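Local coordinates for putative surface-anchored fimbrial subunit (Corynebacterium diphtheriae, PDB 3HR6), which forms the shaft of a surface pilus as its major subunit, built of tandem Ig-like modules stabilised by isopeptide and disulfide bonds, and binds a calcium ion, at residues A[145-150]-A[295-300]; A[166-171]-A[255-260]; A[190-195]-A[285-290]. All coordinates share one frame; numbering follows the deposited sequence.

Contact 1: A[145-150]-A[295-300]; sequences SEPVKT and RGMPSS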
ATOM      1  N   SER A 145      -4.957  -3.925  11.402  1.00 13.93           N
ATOM      2  CA  SER A 145      -4.685  -5.119  10.612  1.00 13.60           C
ATOM      3  C   SER A 145      -4.147  -4.711   9.264  1.00 13.23           C
ATOM      4  O   SER A 145      -4.522  -3.663   8.756  1.00 13.51           O
ATOM      5  CB  SER A 145      -5.977  -5.897  10.386  1.00 13.72           C
ATOM      6  OG  SER A 145      -6.491  -6.357  11.625  1.00 16.25           O
ATOM      7  N   GLU A 146      -3.318  -5.570   8.668  1.00 12.68           N
ATOM      8  CA  GLU A 146      -2.765  -5.272   7.359  1.00 13.10           C
ATOM      9  C   GLU A 146      -3.879  -5.332   6.305  1.00 12.46           C
ATOM     10  O   GLU A 146      -4.455  -6.407   6.128  1.00 13.39           O
ATOM     11  CB  GLU A 146      -1.718  -6.333   7.010  1.00 13.25           C
ATOM     12  CG  GLU A 146      -1.150  -6.242   5.581  1.00 12.76           C
ATOM     13  CD  GLU A 146      -0.180  -7.366   5.285  1.00 15.63           C
ATOM     14  OE1 GLU A 146      -0.619  -8.478   4.911  1.00 16.51           O
ATOM     15  OE2 GLU A 146       1.003  -7.131   5.503  1.00 16.71           O
ATOM     16  N   PRO A 147      -4.127  -4.210   5.593  1.00 13.26           N
ATOM     17  CA  PRO A 147      -5.139  -4.276   4.522  1.00 13.44           C
ATOM     18  C   PRO A 147      -4.776  -5.277   3.455  1.00 12.47           C
ATOM     19  O   PRO A 147      -3.585  -5.559   3.203  1.00 12.13           O
ATOM     20  CB  PRO A 147      -5.133  -2.858   3.920  1.00 11.49           C
ATOM     21  CG  PRO A 147      -4.670  -1.977   5.124  1.00 13.02           C
ATOM     22  CD  PRO A 147      -3.588  -2.867   5.753  1.00 12.67           C
ATOM     23  N   VAL A 148      -5.787  -5.810   2.799  1.00 12.71           N
ATOM     24  CA  VAL A 148      -5.580  -6.828   1.772  1.00 12.69           C
ATOM     25  C   VAL A 148      -5.827  -6.140   0.427  1.00 12.45           C
ATOM     26  O   VAL A 148      -6.932  -5.728   0.149  1.00 13.02           O
ATOM     27  CB  VAL A 148      -6.558  -7.992   1.954  1.00 13.41           C
ATOM     28  CG1 VAL A 148      -6.414  -9.000   0.805  1.00 13.86           C
ATOM     29  CG2 VAL A 148      -6.352  -8.648   3.321  1.00 13.11           C
ATOM     30  N   LYS A 149      -4.749  -6.014  -0.324  1.00 13.14           N
ATOM     31  CA  LYS A 149      -4.775  -5.473  -1.661  1.00 12.52           C
ATOM     32  C   LYS A 149      -4.752  -6.589  -2.686  1.00 12.57           C
ATOM     33  O   LYS A 149      -3.896  -7.468  -2.651  1.00 13.30           O
ATOM     34  CB  LYS A 149      -3.628  -4.492  -1.883  1.00 12.80           C
ATOM     35  CG  LYS A 149      -3.682  -3.833  -3.247  1.00 12.26           C
ATOM     36  CD  LYS A 149      -2.660  -2.786  -3.450  1.00 15.43           C
ATOM     37  CE  LYS A 149      -2.706  -2.256  -4.892  1.00 13.56           C
ATOM     38  NZ  LYS A 149      -2.059  -0.938  -5.083  1.00 11.72           N
ATOM     39  N   THR A 150      -5.658  -6.522  -3.638  1.00 11.53           N
ATOM     40  CA  THR A 150      -5.689  -7.398  -4.790  1.00 11.23           C
ATOM     41  C   THR A 150      -5.815  -6.618  -6.088  1.00 12.33           C
ATOM     42  O   THR A 150      -6.186  -5.443  -6.096  1.00 13.66           O
ATOM     43  CB  THR A 150      -6.823  -8.383  -4.667  1.00 11.63           C
ATOM     44  OG1 THR A 150      -8.093  -7.691  -4.510  1.00 12.82           O
ATOM     45  CG2 THR A 150      -6.549  -9.385  -3.527  1.00 12.45           C
ATOM     46  N   ARG A 295       3.378   7.222  10.227  1.00 15.47           N
ATOM     47  CA  ARG A 295       3.587   5.835   9.792  1.00 15.28           C
ATOM     48  C   ARG A 295       2.228   5.215   9.494  1.00 14.98           C
ATOM     49  O   ARG A 295       1.384   5.130  10.367  1.00 14.83           O
ATOM     50  CB  ARG A 295       4.379   5.074  10.862  1.00 16.21           C
ATOM     51  CG  ARG A 295       4.598   3.563  10.615  1.00 16.76           C
ATOM     52  CD  ARG A 295       5.377   3.298   9.359  1.00 21.51           C
ATOM     53  NE  ARG A 295       5.494   1.866   9.044  1.00 23.32           N
ATOM     54  CZ  ARG A 295       6.185   1.381   8.003  1.00 26.47           C
ATOM     55  NH1 ARG A 295       6.851   2.206   7.192  1.00 26.13           N
ATOM     56  NH2 ARG A 295       6.240   0.063   7.781  1.00 25.37           N
ATOM     57  N   GLY A 296       2.000   4.848   8.236  1.00 12.73           N
ATOM     58  CA  GLY A 296       0.818   4.071   7.888  1.00 13.46           C
ATOM     59  C   GLY A 296       1.029   2.584   8.122  1.00 13.47           C
ATOM     60  O   GLY A 296       2.158   2.104   8.345  1.00 14.37           O
ATOM     61  N   MET A 297      -0.064   1.830   8.072  1.00 13.47           N
ATOM     62  CA  MET A 297       0.028   0.385   8.079  1.00 12.43           C
ATOM     63  C   MET A 297      -0.035  -0.083   6.619  1.00 14.01           C
ATOM     64  O   MET A 297      -1.069   0.124   5.963  1.00 12.65           O
ATOM     65  CB  MET A 297      -1.124  -0.214   8.864  1.00 13.54           C
ATOM     66  CG  MET A 297      -1.357  -1.687   8.786  1.00 13.61           C
ATOM     67  SD  MET A 297       0.080  -2.661   9.230  1.00 19.23           S
ATOM     68  CE  MET A 297       0.228  -2.207  10.884  1.00 12.16           C
ATOM     69  N   PRO A 298       1.035  -0.680   6.106  1.00 13.59           N
ATOM     70  CA  PRO A 298       1.003  -1.131   4.712  1.00 14.15           C
ATOM     71  C   PRO A 298       0.124  -2.338   4.493  1.00 12.99           C
ATOM     72  O   PRO A 298       0.014  -3.229   5.352  1.00 14.61           O
ATOM     73  CB  PRO A 298       2.467  -1.505   4.399  1.00 13.72           C
ATOM     74  CG  PRO A 298       3.074  -1.708   5.652  1.00 15.55           C
ATOM     75  CD  PRO A 298       2.333  -0.990   6.722  1.00 14.09           C
ATOM     76  N   SER A 299      -0.511  -2.322   3.313  1.00 13.02           N
ATOM     77  CA  SER A 299      -1.289  -3.444   2.826  1.00 13.36           C
ATOM     78  C   SER A 299      -0.393  -4.633   2.452  1.00 12.59           C
ATOM     79  O   SER A 299       0.838  -4.506   2.296  1.00 13.88           O
ATOM     80  CB  SER A 299      -2.079  -3.055   1.584  1.00 11.73           C
ATOM     81  OG  SER A 299      -1.286  -2.963   0.401  1.00 13.02           O
ATOM     82  N   SER A 300      -1.024  -5.786   2.206  1.00 13.98           N
ATOM     83  CA  SER A 300      -0.358  -6.861   1.460  1.00 14.21           C
ATOM     84  C   SER A 300       0.087  -6.378   0.078  1.00 14.28           C
ATOM     85  O   SER A 300      -0.460  -5.409  -0.479  1.00 14.30           O
ATOM     86  CB  SER A 300      -1.264  -8.062   1.302  1.00 15.31           C
ATOM     87  OG  SER A 300      -2.419  -7.731   0.535  1.00 13.82           O
TER
HETATM   88  O   HOH W   1       1.700  -4.874   6.741  1.00 19.72           O
HETATM   89  O   HOH W   2       2.765  -6.279   3.251  1.00 25.58           O
HETATM   90  O   HOH W   3      -1.921  -8.910  -1.883  1.00 13.74           O
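E146 and S300 meet where the loop leading into strand 148-152 runs alongside residues 297-300. Followed outward, E146 CB comes within 3.9 Å of P298 O, and CG settles against the backbone, 3.2 Å from that same P298 O and close to S300 N. CD continues past S300 N, and OE1 comes to rest 3.7 Å from S300 CB. CG lies opposite the backbone N (chi1 174°) and the chain stays extended, which carries the carboxylate along the other segment. OE2 accepts two water hydrogens: one water, 2.7 Å from E146 OE2, also donates to P298 O, and a second also donates to S299 O.

S300 N donates to P147 O over 2.8 Å, nearly straight at 161°. K149 N donates to S300 OG over 3.0 Å, and this hydroxyl in turn gives its proton to a water that donates to K149 O. S300 OG thus has two bonds, accepting from K149 N and donating to the water. Apolar packing is modest: P147 CD touches M297 CG at 3.9 Å. S299 OG passes K149 CB at 3.6 Å, donates to S300 O and is also bonded to A273 N of strand 268-276. K149 NZ leaves the interface altogether, being covalently linked to N271 and hydrogen-bonded to D191.

The two segments thus pair through one backbone bond and one serine hydroxyl standing in for a second, with no regular strand pairing between them. Water-mediated bonds to main-chain carbonyls occupy the exposed carboxylate, which is consistent with an ionised E146, whereas the buried lysine serves the isopeptide cross-link within this Ig-like module.

Contact 2: A[166-171]-A[255-260]; sequences NVKYRV and EFEAPV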
ATOM      1  N   ASN A 166      -6.580  -1.229 -18.770  1.00 13.48           N
ATOM      2  CA  ASN A 166      -6.666  -0.827 -17.392  1.00 14.32           C
ATOM      3  C   ASN A 166      -6.548  -1.988 -16.414  1.00 13.82           C
ATOM      4  O   ASN A 166      -7.002  -3.094 -16.663  1.00 13.62           O
ATOM      5  CB  ASN A 166      -7.980  -0.125 -17.136  1.00 14.02           C
ATOM      6  CG  ASN A 166      -8.173   1.084 -18.008  1.00 14.44           C
ATOM      7  OD1 ASN A 166      -7.321   1.966 -18.085  1.00 14.91           O
ATOM      8  ND2 ASN A 166      -9.297   1.121 -18.717  1.00 22.10           N
ATOM      9  N   VAL A 167      -5.907  -1.680 -15.293  1.00 13.30           N
ATOM     10  CA  VAL A 167      -5.876  -2.537 -14.125  1.00 14.47           C
ATOM     11  C   VAL A 167      -6.902  -2.009 -13.154  1.00 14.44           C
ATOM     12  O   VAL A 167      -7.225  -0.818 -13.156  1.00 14.43           O
ATOM     13  CB  VAL A 167      -4.463  -2.593 -13.492  1.00 14.69           C
ATOM     14  CG1 VAL A 167      -3.929  -1.163 -13.020  1.00 15.02           C
ATOM     15  CG2 VAL A 167      -4.382  -3.657 -12.337  1.00 15.44           C
ATOM     16  N   LYS A 168      -7.380  -2.890 -12.301  1.00 13.17           N
ATOM     17  CA  LYS A 168      -8.232  -2.513 -11.180  1.00 12.97           C
ATOM     18  C   LYS A 168      -7.605  -3.055  -9.908  1.00 13.22           C
ATOM     19  O   LYS A 168      -7.099  -4.166  -9.881  1.00 13.60           O
ATOM     20  CB  LYS A 168      -9.621  -3.093 -11.365  1.00 12.93           C
ATOM     21  CG  LYS A 168     -10.610  -2.795 -10.241  1.00 12.24           C
ATOM     22  CD  LYS A 168     -12.012  -3.110 -10.714  1.00 14.11           C
ATOM     23  CE  LYS A 168     -12.992  -3.122  -9.636  1.00 17.55           C
ATOM     24  NZ  LYS A 168     -14.340  -3.497 -10.160  1.00 20.56           N
ATOM     25  N   TYR A 169      -7.583  -2.232  -8.872  1.00 13.15           N
ATOM     26  CA  TYR A 169      -7.135  -2.646  -7.556  1.00 13.25           C
ATOM     27  C   TYR A 169      -8.243  -2.536  -6.550  1.00 12.42           C
ATOM     28  O   TYR A 169      -9.118  -1.701  -6.658  1.00 11.49           O
ATOM     29  CB  TYR A 169      -5.970  -1.820  -7.095  1.00 13.33           C
ATOM     30  CG  TYR A 169      -4.716  -2.021  -7.857  1.00 13.37           C
ATOM     31  CD1 TYR A 169      -4.100  -3.262  -7.904  1.00 12.55           C
ATOM     32  CD2 TYR A 169      -4.142  -0.990  -8.548  1.00 16.00           C
ATOM     33  CE1 TYR A 169      -2.895  -3.436  -8.643  1.00 13.98           C
ATOM     34  CE2 TYR A 169      -2.974  -1.137  -9.242  1.00 16.22           C
ATOM     35  CZ  TYR A 169      -2.371  -2.375  -9.299  1.00 12.79           C
ATOM     36  OH  TYR A 169      -1.219  -2.424 -10.051  1.00 16.48           O
ATOM     37  N   ARG A 170      -8.185  -3.404  -5.565  1.00 12.45           N
ATOM     38  CA  ARG A 170      -9.147  -3.485  -4.475  1.00 11.29           C
ATOM     39  C   ARG A 170      -8.335  -3.563  -3.191  1.00 11.18           C
ATOM     40  O   ARG A 170      -7.448  -4.414  -3.047  1.00 12.07           O
ATOM     41  CB  ARG A 170     -10.012  -4.716  -4.614  1.00 12.53           C
ATOM     42  CG  ARG A 170     -10.994  -4.898  -3.520  1.00 11.63           C
ATOM     43  CD  ARG A 170     -11.652  -6.229  -3.652  1.00 11.48           C
ATOM     44  NE  ARG A 170     -12.811  -6.360  -2.794  1.00 14.09           N
ATOM     45  CZ  ARG A 170     -12.805  -6.814  -1.549  1.00 15.01           C
ATOM     46  NH1 ARG A 170     -11.673  -7.204  -0.966  1.00 16.53           N
ATOM     47  NH2 ARG A 170     -13.968  -6.894  -0.872  1.00 13.00           N
ATOM     48  N   VAL A 171      -8.620  -2.641  -2.283  1.00 11.26           N
ATOM     49  CA  VAL A 171      -7.957  -2.542  -1.000  1.00 12.07           C
ATOM     50  C   VAL A 171      -8.990  -2.669   0.108  1.00 11.58           C
ATOM     51  O   VAL A 171      -9.887  -1.793   0.274  1.00 11.96           O
ATOM     52  CB  VAL A 171      -7.201  -1.197  -0.813  1.00 12.83           C
ATOM     53  CG1 VAL A 171      -6.539  -1.139   0.625  1.00 13.48           C
ATOM     54  CG2 VAL A 171      -6.161  -1.004  -1.893  1.00 12.29           C
ATOM     55  N   GLU A 255     -11.926   0.637  -4.216  1.00 10.13           N
ATOM     56  CA  GLU A 255     -11.575   0.100  -5.517  1.00 12.22           C
ATOM     57  C   GLU A 255     -11.327   1.191  -6.500  1.00 11.36           C
ATOM     58  O   GLU A 255     -11.939   2.231  -6.432  1.00 11.13           O
ATOM     59  CB  GLU A 255     -12.662  -0.809  -6.064  1.00 12.82           C
ATOM     60  CG  GLU A 255     -12.776  -2.078  -5.267  1.00 16.15           C
ATOM     61  CD  GLU A 255     -13.737  -3.068  -5.925  1.00 21.52           C
ATOM     62  OE1 GLU A 255     -14.714  -2.641  -6.585  1.00 24.42           O
ATOM     63  OE2 GLU A 255     -13.484  -4.280  -5.797  1.00 24.34           O
ATOM     64  N   PHE A 256     -10.377   0.963  -7.402  1.00 11.74           N
ATOM     65  CA  PHE A 256     -10.139   1.902  -8.479  1.00 11.99           C
ATOM     66  C   PHE A 256      -9.502   1.227  -9.681  1.00 12.41           C
ATOM     67  O   PHE A 256      -8.896   0.160  -9.564  1.00 12.43           O
ATOM     68  CB  PHE A 256      -9.272   3.068  -7.968  1.00 12.25           C
ATOM     69  CG  PHE A 256      -7.878   2.687  -7.566  1.00 13.84           C
ATOM     70  CD1 PHE A 256      -6.810   2.831  -8.426  1.00 15.29           C
ATOM     71  CD2 PHE A 256      -7.628   2.192  -6.271  1.00 14.49           C
ATOM     72  CE1 PHE A 256      -5.514   2.471  -8.007  1.00 13.32           C
ATOM     73  CE2 PHE A 256      -6.339   1.818  -5.865  1.00 14.68           C
ATOM     74  CZ  PHE A 256      -5.291   1.992  -6.725  1.00 16.73           C
ATOM     75  N   GLU A 257      -9.649   1.900 -10.818  1.00 12.95           N
ATOM     76  CA  GLU A 257      -9.003   1.495 -12.050  1.00 13.19           C
ATOM     77  C   GLU A 257      -7.956   2.547 -12.457  1.00 13.35           C
ATOM     78  O   GLU A 257      -8.091   3.731 -12.151  1.00 13.44           O
ATOM     79  CB  GLU A 257     -10.002   1.313 -13.178  1.00 12.62           C
ATOM     80  CG  GLU A 257     -10.964   0.186 -12.986  1.00 14.66           C
ATOM     81  CD  GLU A 257     -11.788  -0.109 -14.237  1.00 16.07           C
ATOM     82  OE1 GLU A 257     -11.320   0.208 -15.350  1.00 21.24           O
ATOM     83  OE2 GLU A 257     -12.899  -0.662 -14.106  1.00 17.88           O
ATOM     84  N   ALA A 258      -6.907   2.079 -13.119  1.00 13.48           N
ATOM     85  CA  ALA A 258      -5.957   2.995 -13.742  1.00 13.14           C
ATOM     86  C   ALA A 258      -5.381   2.383 -15.002  1.00 12.56           C
ATOM     87  O   ALA A 258      -5.278   1.163 -15.097  1.00 14.88           O
ATOM     88  CB  ALA A 258      -4.841   3.319 -12.776  1.00 14.88           C
ATOM     89  N   PRO A 259      -4.977   3.240 -15.953  1.00 14.06           N
ATOM     90  CA  PRO A 259      -4.388   2.706 -17.182  1.00 13.46           C
ATOM     91  C   PRO A 259      -2.956   2.203 -17.001  1.00 12.48           C
ATOM     92  O   PRO A 259      -2.116   2.841 -16.358  1.00 13.15           O
ATOM     93  CB  PRO A 259      -4.481   3.875 -18.155  1.00 12.71           C
ATOM     94  CG  PRO A 259      -4.606   5.048 -17.387  1.00 14.94           C
ATOM     95  CD  PRO A 259      -5.271   4.666 -16.067  1.00 13.92           C
ATOM     96  N   VAL A 260      -2.690   1.034 -17.546  1.00 12.03           N
ATOM     97  CA  VAL A 260      -1.314   0.536 -17.564  1.00 11.15           C
ATOM     98  C   VAL A 260      -0.655   1.182 -18.779  1.00 11.12           C
ATOM     99  O   VAL A 260      -0.975   0.810 -19.895  1.00 10.59           O
ATOM    100  CB  VAL A 260      -1.244  -1.014 -17.611  1.00 10.64           C
ATOM    101  CG1 VAL A 260       0.180  -1.489 -17.624  1.00 11.31           C
ATOM    102  CG2 VAL A 260      -1.955  -1.649 -16.403  1.00 11.73           C
TER
HETATM  103  O   HOH W   4     -14.609  -0.784 -11.942  1.00 21.96           O
HETATM  104  O   HOH W   5     -15.152  -5.312  -4.138  1.00 28.82           O
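Y169 and F256 form the tightly packed half of this antiparallel pairing. Y169 CB sits over the face of the F256 ring, 4.2 Å from its centroid and 26° off the normal, a CH-pi contact. Y169 CD2 approaches F256 CZ to 3.7 Å; the ring planes stand 55° apart, an oblique pair. F256 CG is wedged between its backbone N and carbonyl carbon (chi1 66°), which brings the phenyl ring against Y169. At the end of the pairing, V167 CG1 meets V260 CG2 at 3.9 Å, and V167 CG2 lies over one face of the tyrosine ring, offset toward its rim.

Strands 166-174 and 251-259 are neighbours in the antiparallel five-stranded sheet of the Cna-B-like, Ig-like module, flanked by 148-152 on the side of 166-174. Four backbone hydrogen bonds join them here, two between V167 and A258 and two between Y169 and F256.

The other face, carrying K168, R170, E255 and E257, is looser and hydrated. E255 splits its carboxylate between two basic partners: OE1 is 3.7 Å from K168 NZ and OE2 is 3.7 Å from R170 NE, both long salt bridges. A water bridges this second pair, donating to E255 OE2 at 2.6 Å and accepting from R170 NE at 2.9 Å, close to the guanidinium plane at its edge. Another water donates to E257 OE2 and takes a weak bond from K168 NZ. The extended aliphatic stems of K168 and R170 supply most of the direct touching here, against E255 and E257.

Chemically, the pairing holds by its backbone bonds and its buried aromatic side, where F256 also rests on D191. The outer charges compensate one another at a distance and through water, so they probably add less than close ion pairs would.

Contact 3: A[190-195]-A[285-290]; sequences ADKLPA and DPEESG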
ATOM      1  N   ALA A 190      -4.308   5.437   1.584  1.00 11.36           N
ATOM      2  CA  ALA A 190      -3.556   6.055   0.502  1.00 12.50           C
ATOM      3  C   ALA A 190      -2.807   5.021  -0.269  1.00 11.91           C
ATOM      4  O   ALA A 190      -2.380   4.002   0.271  1.00 13.16           O
ATOM      5  CB  ALA A 190      -2.539   7.086   1.025  1.00 11.37           C
ATOM      6  N   ASP A 191      -2.655   5.308  -1.554  1.00 13.17           N
ATOM      7  CA  ASP A 191      -2.001   4.333  -2.444  1.00 13.29           C
ATOM      8  C   ASP A 191      -1.156   5.106  -3.405  1.00 13.47           C
ATOM      9  O   ASP A 191      -1.680   5.920  -4.175  1.00 12.34           O
ATOM     10  CB  ASP A 191      -3.077   3.492  -3.158  1.00 12.74           C
ATOM     11  CG  ASP A 191      -2.499   2.329  -3.951  1.00 13.07           C
ATOM     12  OD1 ASP A 191      -1.395   2.502  -4.550  1.00 15.36           O
ATOM     13  OD2 ASP A 191      -3.130   1.277  -3.942  1.00 14.45           O
ATOM     14  N   LYS A 192       0.164   4.908  -3.350  1.00 13.90           N
ATOM     15  CA  LYS A 192       1.070   5.573  -4.277  1.00 14.73           C
ATOM     16  C   LYS A 192       1.228   4.603  -5.416  1.00 14.64           C
ATOM     17  O   LYS A 192       1.941   3.589  -5.293  1.00 14.32           O
ATOM     18  CB  LYS A 192       2.426   5.923  -3.635  1.00 15.09           C
ATOM     19  CG  LYS A 192       3.367   6.763  -4.486  1.00 19.21           C
ATOM     20  CD  LYS A 192       4.619   7.078  -3.607  1.00 22.07           C
ATOM     21  CE  LYS A 192       5.575   8.036  -4.222  1.00 24.67           C
ATOM     22  NZ  LYS A 192       6.712   8.202  -3.291  1.00 23.42           N
ATOM     23  N   LEU A 193       0.494   4.866  -6.483  1.00 13.66           N
ATOM     24  CA  LEU A 193       0.449   3.967  -7.601  1.00 13.88           C
ATOM     25  C   LEU A 193       1.862   3.780  -8.156  1.00 13.15           C
ATOM     26  O   LEU A 193       2.632   4.716  -8.176  1.00 13.70           O
ATOM     27  CB  LEU A 193      -0.460   4.496  -8.701  1.00 13.55           C
ATOM     28  CG  LEU A 193      -2.000   4.347  -8.534  1.00 16.24           C
ATOM     29  CD1 LEU A 193      -2.522   5.071  -7.316  1.00 16.73           C
ATOM     30  CD2 LEU A 193      -2.715   4.841  -9.772  1.00 15.53           C
ATOM     31  N   PRO A 194       2.132   2.575  -8.681  1.00 13.85           N
ATOM     32  CA  PRO A 194       3.405   2.466  -9.401  1.00 13.98           C
ATOM     33  C   PRO A 194       3.502   3.421 -10.591  1.00 12.86           C
ATOM     34  O   PRO A 194       2.491   3.805 -11.180  1.00 13.36           O
ATOM     35  CB  PRO A 194       3.436   1.003  -9.858  1.00 14.74           C
ATOM     36  CG  PRO A 194       2.054   0.558  -9.896  1.00 14.92           C
ATOM     37  CD  PRO A 194       1.274   1.401  -8.856  1.00 14.98           C
ATOM     38  N   ALA A 195       4.715   3.796 -10.981  1.00 12.89           N
ATOM     39  CA  ALA A 195       4.895   4.779 -12.032  1.00 12.18           C
ATOM     40  C   ALA A 195       4.383   4.389 -13.386  1.00 11.34           C
ATOM     41  O   ALA A 195       4.131   5.252 -14.189  1.00 12.56           O
ATOM     42  CB  ALA A 195       6.364   5.171 -12.165  1.00 12.73           C
ATOM     43  N   ASP A 285       2.483  11.305   1.721  1.00 15.28           N
ATOM     44  CA  ASP A 285       3.090  10.260   0.939  1.00 15.86           C
ATOM     45  C   ASP A 285       3.289   9.057   1.873  1.00 16.64           C
ATOM     46  O   ASP A 285       4.133   9.136   2.785  1.00 15.99           O
ATOM     47  CB  ASP A 285       4.448  10.706   0.366  1.00 16.05           C
ATOM     48  CG  ASP A 285       5.117   9.598  -0.489  1.00 16.86           C
ATOM     49  OD1 ASP A 285       4.614   8.464  -0.498  1.00 16.99           O
ATOM     50  OD2 ASP A 285       6.117   9.888  -1.180  1.00 21.12           O
ATOM     51  N   PRO A 286       2.485   7.981   1.692  1.00 16.63           N
ATOM     52  CA  PRO A 286       2.566   6.837   2.571  1.00 17.92           C
ATOM     53  C   PRO A 286       3.893   6.095   2.465  1.00 19.65           C
ATOM     54  O   PRO A 286       4.209   5.288   3.352  1.00 21.02           O
ATOM     55  CB  PRO A 286       1.413   5.944   2.100  1.00 16.46           C
ATOM     56  CG  PRO A 286       1.172   6.322   0.701  1.00 18.52           C
ATOM     57  CD  PRO A 286       1.554   7.750   0.569  1.00 17.14           C
ATOM     58  N   GLU A 287       4.645   6.356   1.402  1.00 21.45           N
ATOM     59  CA  GLU A 287       5.952   5.716   1.216  1.00 24.18           C
ATOM     60  C   GLU A 287       7.076   6.737   1.426  1.00 26.69           C
ATOM     61  O   GLU A 287       8.126   6.656   0.790  1.00 27.89           O
ATOM     62  CB  GLU A 287       6.000   4.964  -0.140  1.00 23.47           C
ATOM     63  CG  GLU A 287       4.763   4.007  -0.323  1.00 23.74           C
ATOM     64  CD  GLU A 287       4.807   3.124  -1.576  1.00 24.05           C
ATOM     65  OE1 GLU A 287       5.680   3.400  -2.428  1.00 26.55           O
ATOM     66  OE2 GLU A 287       3.974   2.186  -1.678  1.00 25.07           O
ATOM     67  N   GLU A 288       6.828   7.704   2.319  1.00 29.05           N
ATOM     68  CA  GLU A 288       7.840   8.641   2.820  1.00 31.09           C
ATOM     69  C   GLU A 288       8.561   8.018   4.040  1.00 32.98           C
ATOM     70  O   GLU A 288       8.079   7.042   4.640  1.00 35.22           O
ATOM     71  CB  GLU A 288       7.125   9.932   3.199  1.00 31.30           C
ATOM     72  CG  GLU A 288       7.956  11.161   3.551  1.00 32.01           C
ATOM     73  CD  GLU A 288       7.393  11.899   4.766  1.00 33.00           C
ATOM     74  OE1 GLU A 288       6.213  11.667   5.146  1.00 35.27           O
ATOM     75  OE2 GLU A 288       8.123  12.696   5.371  1.00 30.74           O
ATOM     76  N   SER A 289       9.652   8.647   4.466  1.00 34.70           N
ATOM     77  CA  SER A 289      10.791   7.967   5.104  1.00 35.49           C
ATOM     78  C   SER A 289      11.123   8.323   6.568  1.00 35.15           C
ATOM     79  O   SER A 289      10.924   7.497   7.460  1.00 35.73           O
ATOM     80  CB  SER A 289      12.015   8.283   4.253  1.00 35.39           C
ATOM     81  OG  SER A 289      11.966   9.660   3.935  1.00 37.53           O
ATOM     82  N   GLY A 290      11.643   9.532   6.797  1.00 34.80           N
ATOM     83  CA  GLY A 290      12.258   9.936   8.078  1.00 34.21           C
ATOM     84  C   GLY A 290      11.550   9.657   9.407  1.00 33.57           C
ATOM     85  O   GLY A 290      10.425   9.143   9.464  1.00 33.89           O
TER
HETATM   86  O   HOH W   6       2.614   1.177  -4.249  1.00 16.96           O
HETATM   87  O   HOH W   7       1.363   3.042  -1.648  1.00 18.68           O
HETATM   88  O   HOH W   8       8.494   6.287  -2.363  1.00 29.23           O
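K192 NZ is gripped by a carboxylate and a water. The salt bridge to D285 OD2 measures 2.8 Å and uses the syn side of that oxygen, only 16° out of the carboxylate plane. The water accepts from K192 NZ, also over 2.8 Å, and donates a longer bond to E287 O. K192 is fully extended from CB to NZ (chi1 -173°), which lets it reach from the strand to the loop, passing CD beside D285 OD1 at 3.4 Å.

D285 is itself fixed by its own turn. Its OD1 accepts from E287 N at 2.8 Å, met from above the carboxylate plane at 45°, which makes an Asx turn; E288 N to D285 O, at 3.1 Å, closes the type I beta turn around it. One oxygen therefore bonds within the loop while the other receives the lysine, which is consistent with the turn holding the carboxylate in position for K192.

Nearer the start of the strand segment, at A190, the contact is apolar: the P286 ring presents CG to A190 CB at 3.8 Å. E287 approaches the strand mostly through solvent. A water accepts from K192 N at 2.8 Å; it lies 2.7 Å from E287 OE2 and can donate to it. The strongest partner of E287 is R229, which forms a salt bridge with OE1 and also bonds K192 O.

Strand 187-192 lies between strands 229-236 and 268-276 in its sheet, and residues 285-290 belong to the loop that follows 268-276 and precedes 297-298. P286 also touches W274 and R229 lies on 229-236, so the turn is fastened to both neighbours of the strand it packs on.

In the fold
Contacts 1, 2 and 3 converge on the isopeptide cross-link of the module. K149 of contact 1, joined covalently to N271, places NZ 2.7 Å from OD2 of D191 in 190-195, and F256 CZ of contact 2 lies 3.6 Å from that same D191 OD2. Contacts 1 and 2 share a sheet through neighbouring strands 148-152 and 166-174, with T150 N 2.8 Å from R170 O, a probable hydrogen bond. Centre to centre, contact 3 is about 12 Å from contact 1 and about 16 Å from contact 2. In contact 2 the N166 side chain lies about 7 Å from the calcium ion without binding it, the ion being held by D153, D155, Q158, G160 and E165.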